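Local coordinates for protein virB8 (PDB 2CC3) that forms a homodimer through its periplasmic domain as part of a type IV secretion system, and is suggested to help direct T-DNA transfer into plant cells, at residues Q51-N54 and S60-V63; A13-Y18 and A108-E113. One frame throughout, in Å; residues are numbered along the deposited sequence.

Interaction 1: residues Q51-N54 and S60-V63; sequences QFFN and SPQV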
ATOM      1  N   GLN A  51      -5.467  -4.162 -20.325  1.00 15.95           N
ATOM      2  CA  GLN A  51      -6.514  -4.063 -21.337  1.00 17.21           C
ATOM      3  C   GLN A  51      -7.887  -3.845 -20.701  1.00 17.07           C
ATOM      4  O   GLN A  51      -8.755  -3.192 -21.277  1.00 14.45           O
ATOM      5  CB  GLN A  51      -6.521  -5.316 -22.222  1.00 24.82           C
ATOM      6  CG  GLN A  51      -6.832  -5.031 -23.697  1.00 29.80           C
ATOM      7  CD  GLN A  51      -8.303  -4.726 -23.937  1.00 32.41           C
ATOM      8  OE1 GLN A  51      -9.186  -5.292 -23.274  1.00 34.06           O
ATOM      9  NE2 GLN A  51      -8.574  -3.828 -24.882  1.00 29.50           N
ATOM     10  N   PHE A  52      -8.071  -4.403 -19.510  1.00 16.88           N
ATOM     11  CA  PHE A  52      -9.284  -4.180 -18.750  1.00 19.12           C
ATOM     12  C   PHE A  52      -9.332  -2.757 -18.157  1.00 18.39           C
ATOM     13  O   PHE A  52     -10.295  -2.007 -18.357  1.00 18.12           O
ATOM     14  CB  PHE A  52      -9.459  -5.238 -17.649  1.00 20.05           C
ATOM     15  CG  PHE A  52     -10.477  -4.848 -16.636  1.00 22.39           C
ATOM     16  CD1 PHE A  52     -11.820  -4.778 -16.990  1.00 21.64           C
ATOM     17  CD2 PHE A  52     -10.095  -4.454 -15.356  1.00 23.66           C
ATOM     18  CE1 PHE A  52     -12.759  -4.365 -16.088  1.00 22.70           C
ATOM     19  CE2 PHE A  52     -11.051  -4.038 -14.434  1.00 23.58           C
ATOM     20  CZ  PHE A  52     -12.375  -4.000 -14.799  1.00 21.74           C
ATOM     21  N   PHE A  53      -8.271  -2.391 -17.457  1.00 15.18           N
ATOM     22  CA  PHE A  53      -8.190  -1.099 -16.793  1.00 15.57           C
ATOM     23  C   PHE A  53      -8.130   0.123 -17.718  1.00 16.46           C
ATOM     24  O   PHE A  53      -8.761   1.153 -17.415  1.00 16.39           O
ATOM     25  CB  PHE A  53      -6.982  -1.069 -15.856  1.00 15.63           C
ATOM     26  CG  PHE A  53      -7.127  -0.100 -14.738  1.00 17.32           C
ATOM     27  CD1 PHE A  53      -7.972  -0.379 -13.671  1.00 14.18           C
ATOM     28  CD2 PHE A  53      -6.437   1.097 -14.755  1.00 17.95           C
ATOM     29  CE1 PHE A  53      -8.116   0.512 -12.647  1.00 18.00           C
ATOM     30  CE2 PHE A  53      -6.575   2.002 -13.726  1.00 16.89           C
ATOM     31  CZ  PHE A  53      -7.416   1.717 -12.674  1.00 18.40           C
ATOM     32  N   ASN A  54      -7.364   0.034 -18.810  1.00 17.48           N
ATOM     33  CA  ASN A  54      -7.146   1.221 -19.653  1.00 19.98           C
ATOM     34  C   ASN A  54      -8.356   1.646 -20.492  1.00 21.51           C
ATOM     35  O   ASN A  54      -9.215   0.820 -20.818  1.00 15.71           O
ATOM     36  CB  ASN A  54      -5.889   1.060 -20.526  1.00 17.26           C
ATOM     37  CG  ASN A  54      -4.610   1.188 -19.718  1.00 15.95           C
ATOM     38  OD1 ASN A  54      -4.525   1.997 -18.791  1.00 17.78           O
ATOM     39  ND2 ASN A  54      -3.617   0.393 -20.061  1.00 17.15           N
ATOM     40  N   SER A  60     -14.200  -0.423 -17.934  1.00 19.72           N
ATOM     41  CA  SER A  60     -13.170  -0.068 -16.969  1.00 16.97           C
ATOM     42  C   SER A  60     -13.783   0.703 -15.804  1.00 16.92           C
ATOM     43  O   SER A  60     -14.703   1.513 -16.005  1.00 17.46           O
ATOM     44  CB  SER A  60     -12.074   0.795 -17.613  1.00 17.06           C
ATOM     45  OG  SER A  60     -11.202   1.322 -16.610  1.00 13.54           O
ATOM     46  N   PRO A  61     -13.279   0.462 -14.578  1.00 18.12           N
ATOM     47  CA  PRO A  61     -13.726   1.272 -13.421  1.00 19.10           C
ATOM     48  C   PRO A  61     -13.518   2.776 -13.654  1.00 19.02           C
ATOM     49  O   PRO A  61     -14.305   3.592 -13.176  1.00 19.53           O
ATOM     50  CB  PRO A  61     -12.833   0.773 -12.267  1.00 20.84           C
ATOM     51  CG  PRO A  61     -11.669   0.052 -12.951  1.00 19.50           C
ATOM     52  CD  PRO A  61     -12.277  -0.551 -14.185  1.00 17.31           C
ATOM     53  N   GLN A  62     -12.468   3.121 -14.394  1.00 18.50           N
ATOM     54  CA  GLN A  62     -12.164   4.507 -14.719  1.00 19.45           C
ATOM     55  C   GLN A  62     -13.296   5.161 -15.469  1.00 20.16           C
ATOM     56  O   GLN A  62     -13.687   6.276 -15.162  1.00 21.54           O
ATOM     57  CB  GLN A  62     -10.943   4.563 -15.614  1.00 17.79           C
ATOM     58  CG  GLN A  62      -9.792   3.797 -15.133  1.00  8.36           C
ATOM     59  CD  GLN A  62      -8.540   4.321 -15.750  1.00 13.28           C
ATOM     60  OE1 GLN A  62      -7.863   5.159 -15.157  1.00 12.53           O
ATOM     61  NE2 GLN A  62      -8.238   3.876 -16.968  1.00 11.29           N
ATOM     62  N   VAL A  63     -13.796   4.442 -16.468  1.00 21.47           N
ATOM     63  CA  VAL A  63     -14.900   4.860 -17.331  1.00 21.23           C
ATOM     64  C   VAL A  63     -16.245   4.865 -16.578  1.00 21.03           C
ATOM     65  O   VAL A  63     -16.933   5.877 -16.554  1.00 21.30           O
ATOM     66  CB  VAL A  63     -14.934   3.966 -18.624  1.00 20.07           C
ATOM     67  CG1 VAL A  63     -16.014   4.434 -19.602  1.00 18.39           C
ATOM     68  CG2 VAL A  63     -13.562   3.987 -19.306  1.00 18.42           C
TER
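Phe53 O, in the last turn of helix 43-53, takes two side-chain hydrogen bonds from residues 60-63. Ser60 OG gives the shorter one, 2.6 Å to Phe53 O, and comes in above the carbonyl plane. Gln62 NE2 reaches the same Phe53 O at 2.8 Å from the opposite face of that plane. This second bond is bent, with an N-H...O angle of 132°, and the oxygen also lies out of the plane of the Gln62 amide. The carbonyl thus has two donors, one on each face of its plane, although it sits where helix 43-53 ends, Asn54 being the first residue to leave helical geometry.

Ser60 does double duty. Its OG points away from its own backbone N (chi1 170°), and besides donating to Phe53 O it accepts from Gln62 N at 3.1 Å. That makes Ser60 the N-cap of the short helix 61-64, with Pro61 as the first helical residue. One serine hydroxyl thus starts the second helix while holding the end of the first, a helix-loop-helix junction within the VirB8 periplasmic domain, whose family belongs to the NTF2 clan.

The apolar part runs beside these bonds. Pro61 touches both phenylalanines with neighbouring ring atoms: Pro61 CD meets Phe52 CZ at 3.5 Å, while Pro61 CG lies 3.6 Å from Phe53 CE1, the proline and the Phe53 side chain running roughly perpendicular. Gln62 CG sits over one face of the Phe53 ring, displaced toward the rim, in a CH-pi contact of 4.2 Å to the centroid. The Gln62 amide follows the ring, stacked with the two planes 23° apart. Tyr49 and Tyr25 also pack on Phe53, and Asn57 ND2 ties the loop back to Phe52 O.

Interaction 2: residues A13-Y18 and A108-E113; sequences ASLWEY and ATVRYE
Leu15 projects from helix 6-23 straight at strand 102-114, and its two methyls divide the work. Leu15 CD2 meets Val110 CG1 at 3.4 Å, tighter than usual for two carbons, the two side chains passing side by side and pointing opposite ways. Leu15 CD1 lies 3.7 Å from Tyr112 CD2, and here the two side chains lie roughly at right angles. The leucine fork therefore spans two residues on the same side of the strand, Val110 and Tyr112, whereas Arg111 between them points away from the helix. With Tyr112 CG set between its backbone N and carbonyl carbon (chi1 64°), the CD2/CE2 side of the ring meets Leu15 CD1. Leu15 CD2 also comes within 4.0 Å of Tyr112 CB, at the base of the tyrosine. No hydrogen bond crosses this buried interface; it is purely apolar. A helix laid on an antiparallel sheet is consistent with the NTF2-like fold of the VirB8 family. Around the contact, Leu15 also touches Gln86 of strand 85-96, Val110 packs on Val132 and Tyr135 of strand 130-139, and Tyr18, one turn further along, meets Tyr135 edge-to-face, laying helix 6-23 against the sheet beside helix 30-39.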
ATOM      1  N   ALA A  13       0.743 -11.457   2.496  1.00  7.62           N
ATOM      2  CA  ALA A  13       0.716 -10.022   2.448  1.00  2.26           C
ATOM      3  C   ALA A  13       0.879  -9.476   1.027  1.00  2.00           C
ATOM      4  O   ALA A  13       0.154  -8.555   0.635  1.00  4.80           O
ATOM      5  CB  ALA A  13       1.773  -9.422   3.427  1.00  2.00           C
ATOM      6  N   SER A  14       1.825  -9.993   0.254  1.00  2.89           N
ATOM      7  CA  SER A  14       2.071  -9.398  -1.105  1.00  6.10           C
ATOM      8  C   SER A  14       0.909  -9.754  -2.074  1.00  3.72           C
ATOM      9  O   SER A  14       0.512  -8.944  -2.917  1.00  4.18           O
ATOM     10  CB  SER A  14       3.418  -9.819  -1.735  1.00  8.91           C
ATOM     11  OG  SER A  14       4.556  -9.722  -0.878  1.00  4.25           O
ATOM     12  N   LEU A  15       0.380 -10.968  -1.930  1.00  2.51           N
ATOM     13  CA  LEU A  15      -0.694 -11.464  -2.796  1.00  2.24           C
ATOM     14  C   LEU A  15      -1.995 -10.765  -2.517  1.00  2.77           C
ATOM     15  O   LEU A  15      -2.736 -10.426  -3.452  1.00  5.56           O
ATOM     16  CB  LEU A  15      -0.830 -12.988  -2.694  1.00  6.10           C
ATOM     17  CG  LEU A  15       0.324 -13.807  -3.291  1.00  6.27           C
ATOM     18  CD1 LEU A  15       0.267 -15.257  -2.820  1.00  6.42           C
ATOM     19  CD2 LEU A  15       0.334 -13.748  -4.807  1.00  9.05           C
ATOM     20  N   TRP A  16      -2.229 -10.463  -1.237  1.00  5.68           N
ATOM     21  CA  TRP A  16      -3.396  -9.670  -0.817  1.00  2.00           C
ATOM     22  C   TRP A  16      -3.306  -8.247  -1.245  1.00  2.03           C
ATOM     23  O   TRP A  16      -4.290  -7.633  -1.683  1.00  3.77           O
ATOM     24  CB  TRP A  16      -3.612  -9.728   0.697  1.00  2.00           C
ATOM     25  CG  TRP A  16      -4.629  -8.726   1.097  1.00  2.00           C
ATOM     26  CD1 TRP A  16      -4.421  -7.620   1.879  1.00  5.91           C
ATOM     27  CD2 TRP A  16      -5.991  -8.673   0.689  1.00  3.51           C
ATOM     28  NE1 TRP A  16      -5.571  -6.893   1.991  1.00  3.00           N
ATOM     29  CE2 TRP A  16      -6.557  -7.516   1.272  1.00  7.82           C
ATOM     30  CE3 TRP A  16      -6.802  -9.490  -0.117  1.00  6.60           C
ATOM     31  CZ2 TRP A  16      -7.901  -7.158   1.081  1.00  3.25           C
ATOM     32  CZ3 TRP A  16      -8.130  -9.126  -0.311  1.00  5.35           C
ATOM     33  CH2 TRP A  16      -8.659  -7.976   0.277  1.00  4.61           C
ATOM     34  N   GLU A  17      -2.124  -7.670  -1.084  1.00  6.38           N
ATOM     35  CA  GLU A  17      -1.889  -6.325  -1.614  1.00  5.23           C
ATOM     36  C   GLU A  17      -2.122  -6.314  -3.140  1.00  2.00           C
ATOM     37  O   GLU A  17      -2.748  -5.395  -3.680  1.00  2.00           O
ATOM     38  CB  GLU A  17      -0.489  -5.859  -1.249  1.00  3.66           C
ATOM     39  CG  GLU A  17      -0.141  -4.491  -1.772  1.00 10.56           C
ATOM     40  CD  GLU A  17       1.349  -4.238  -1.759  1.00 18.42           C
ATOM     41  OE1 GLU A  17       2.133  -5.101  -1.246  1.00 20.27           O
ATOM     42  OE2 GLU A  17       1.735  -3.176  -2.286  1.00 21.68           O
ATOM     43  N   TYR A  18      -1.650  -7.354  -3.823  1.00  5.10           N
ATOM     44  CA  TYR A  18      -1.959  -7.535  -5.253  1.00  3.54           C
ATOM     45  C   TYR A  18      -3.443  -7.498  -5.497  1.00  4.50           C
ATOM     46  O   TYR A  18      -3.964  -6.645  -6.257  1.00  4.05           O
ATOM     47  CB  TYR A  18      -1.358  -8.824  -5.835  1.00  6.65           C
ATOM     48  CG  TYR A  18      -1.517  -8.927  -7.357  1.00  6.44           C
ATOM     49  CD1 TYR A  18      -0.575  -8.343  -8.214  1.00  6.06           C
ATOM     50  CD2 TYR A  18      -2.606  -9.614  -7.928  1.00  5.36           C
ATOM     51  CE1 TYR A  18      -0.710  -8.435  -9.604  1.00  7.27           C
ATOM     52  CE2 TYR A  18      -2.768  -9.705  -9.289  1.00  2.00           C
ATOM     53  CZ  TYR A  18      -1.822  -9.117 -10.136  1.00  6.27           C
ATOM     54  OH  TYR A  18      -1.978  -9.195 -11.500  1.00  2.68           O
ATOM     55  N   ALA A 108     -10.415 -14.785  -5.583  1.00  4.49           N
ATOM     56  CA  ALA A 108      -9.338 -14.696  -6.575  1.00  5.96           C
ATOM     57  C   ALA A 108      -8.517 -15.975  -6.528  1.00  6.67           C
ATOM     58  O   ALA A 108      -8.224 -16.494  -5.437  1.00  8.66           O
ATOM     59  CB  ALA A 108      -8.428 -13.412  -6.357  1.00  6.09           C
ATOM     60  N   THR A 109      -8.174 -16.508  -7.701  1.00  7.31           N
ATOM     61  CA  THR A 109      -7.209 -17.608  -7.791  1.00  8.64           C
ATOM     62  C   THR A 109      -5.878 -17.067  -8.316  1.00  8.65           C
ATOM     63  O   THR A 109      -5.820 -16.527  -9.422  1.00  5.80           O
ATOM     64  CB  THR A 109      -7.755 -18.824  -8.635  1.00  5.61           C
ATOM     65  OG1 THR A 109      -9.020 -19.231  -8.096  1.00  8.33           O
ATOM     66  CG2 THR A 109      -6.806 -20.008  -8.555  1.00  2.00           C
ATOM     67  N   VAL A 110      -4.818 -17.204  -7.511  1.00 11.72           N
ATOM     68  CA  VAL A 110      -3.537 -16.526  -7.809  1.00 12.76           C
ATOM     69  C   VAL A 110      -2.379 -17.511  -7.820  1.00 12.04           C
ATOM     70  O   VAL A 110      -2.045 -18.088  -6.789  1.00 11.87           O
ATOM     71  CB  VAL A 110      -3.219 -15.358  -6.826  1.00 12.60           C
ATOM     72  CG1 VAL A 110      -1.933 -14.611  -7.246  1.00 12.62           C
ATOM     73  CG2 VAL A 110      -4.397 -14.364  -6.744  1.00 12.74           C
ATOM     74  N   ARG A 111      -1.792 -17.710  -9.000  1.00 10.71           N
ATOM     75  CA  ARG A 111      -0.545 -18.457  -9.148  1.00  9.97           C
ATOM     76  C   ARG A 111       0.615 -17.459  -9.208  1.00  7.09           C
ATOM     77  O   ARG A 111       0.538 -16.417  -9.876  1.00  4.06           O
ATOM     78  CB  ARG A 111      -0.571 -19.352 -10.426  1.00 10.03           C
ATOM     79  CG  ARG A 111       0.568 -20.379 -10.501  1.00 14.60           C
ATOM     80  CD  ARG A 111       0.707 -21.074 -11.861  1.00 18.98           C
ATOM     81  NE  ARG A 111      -0.378 -22.018 -12.075  1.00 20.61           N
ATOM     82  CZ  ARG A 111      -0.419 -23.249 -11.571  1.00 25.24           C
ATOM     83  NH1 ARG A 111       0.574 -23.715 -10.812  1.00 24.58           N
ATOM     84  NH2 ARG A 111      -1.477 -24.015 -11.810  1.00 25.00           N
ATOM     85  N   TYR A 112       1.698 -17.784  -8.529  1.00  6.61           N
ATOM     86  CA  TYR A 112       2.812 -16.851  -8.440  1.00  9.24           C
ATOM     87  C   TYR A 112       4.089 -17.661  -8.515  1.00  8.59           C
ATOM     88  O   TYR A 112       4.075 -18.842  -8.189  1.00  7.62           O
ATOM     89  CB  TYR A 112       2.739 -16.044  -7.108  1.00  8.96           C
ATOM     90  CG  TYR A 112       2.895 -16.902  -5.851  1.00  9.88           C
ATOM     91  CD1 TYR A 112       4.144 -17.069  -5.261  1.00  9.63           C
ATOM     92  CD2 TYR A 112       1.794 -17.544  -5.259  1.00 10.47           C
ATOM     93  CE1 TYR A 112       4.300 -17.851  -4.151  1.00  8.79           C
ATOM     94  CE2 TYR A 112       1.946 -18.322  -4.098  1.00  7.76           C
ATOM     95  CZ  TYR A 112       3.206 -18.469  -3.569  1.00  9.35           C
ATOM     96  OH  TYR A 112       3.432 -19.246  -2.446  1.00 13.26           O
ATOM     97  N   GLU A 113       5.176 -17.013  -8.938  1.00 11.51           N
ATOM     98  CA  GLU A 113       6.527 -17.544  -8.831  1.00 12.48           C
ATOM     99  C   GLU A 113       7.379 -16.582  -7.982  1.00 12.47           C
ATOM    100  O   GLU A 113       7.003 -15.452  -7.733  1.00  8.65           O
ATOM    101  CB  GLU A 113       7.149 -17.692 -10.226  1.00 18.09           C
ATOM    102  CG  GLU A 113       7.599 -16.353 -10.859  1.00 21.43           C
ATOM    103  CD  GLU A 113       7.742 -16.376 -12.393  1.00 24.87           C
ATOM    104  OE1 GLU A 113       8.184 -15.353 -12.951  1.00 29.19           O
ATOM    105  OE2 GLU A 113       7.417 -17.397 -13.050  1.00 30.78           O
TER

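How the interactions relate
From the N terminus the chain first runs through helix 6-23, whose residues 13-18 open the long loop that interaction 2 closes only at 108-113, some 90 residues later. Within that span come helix 30-39 and helix 43-53, and there interaction 1 closes its own short loop, from 51-54 to 60-63, before strands 69-82 and 85-96 are laid down. Interaction 1 therefore lies wholly inside interaction 2, and the two do not cross. One joins consecutive helices locally; the other ties the first helix to the sheet. Their centres are 21 Å apart and their nearest atoms about 10 Å, so they do not touch.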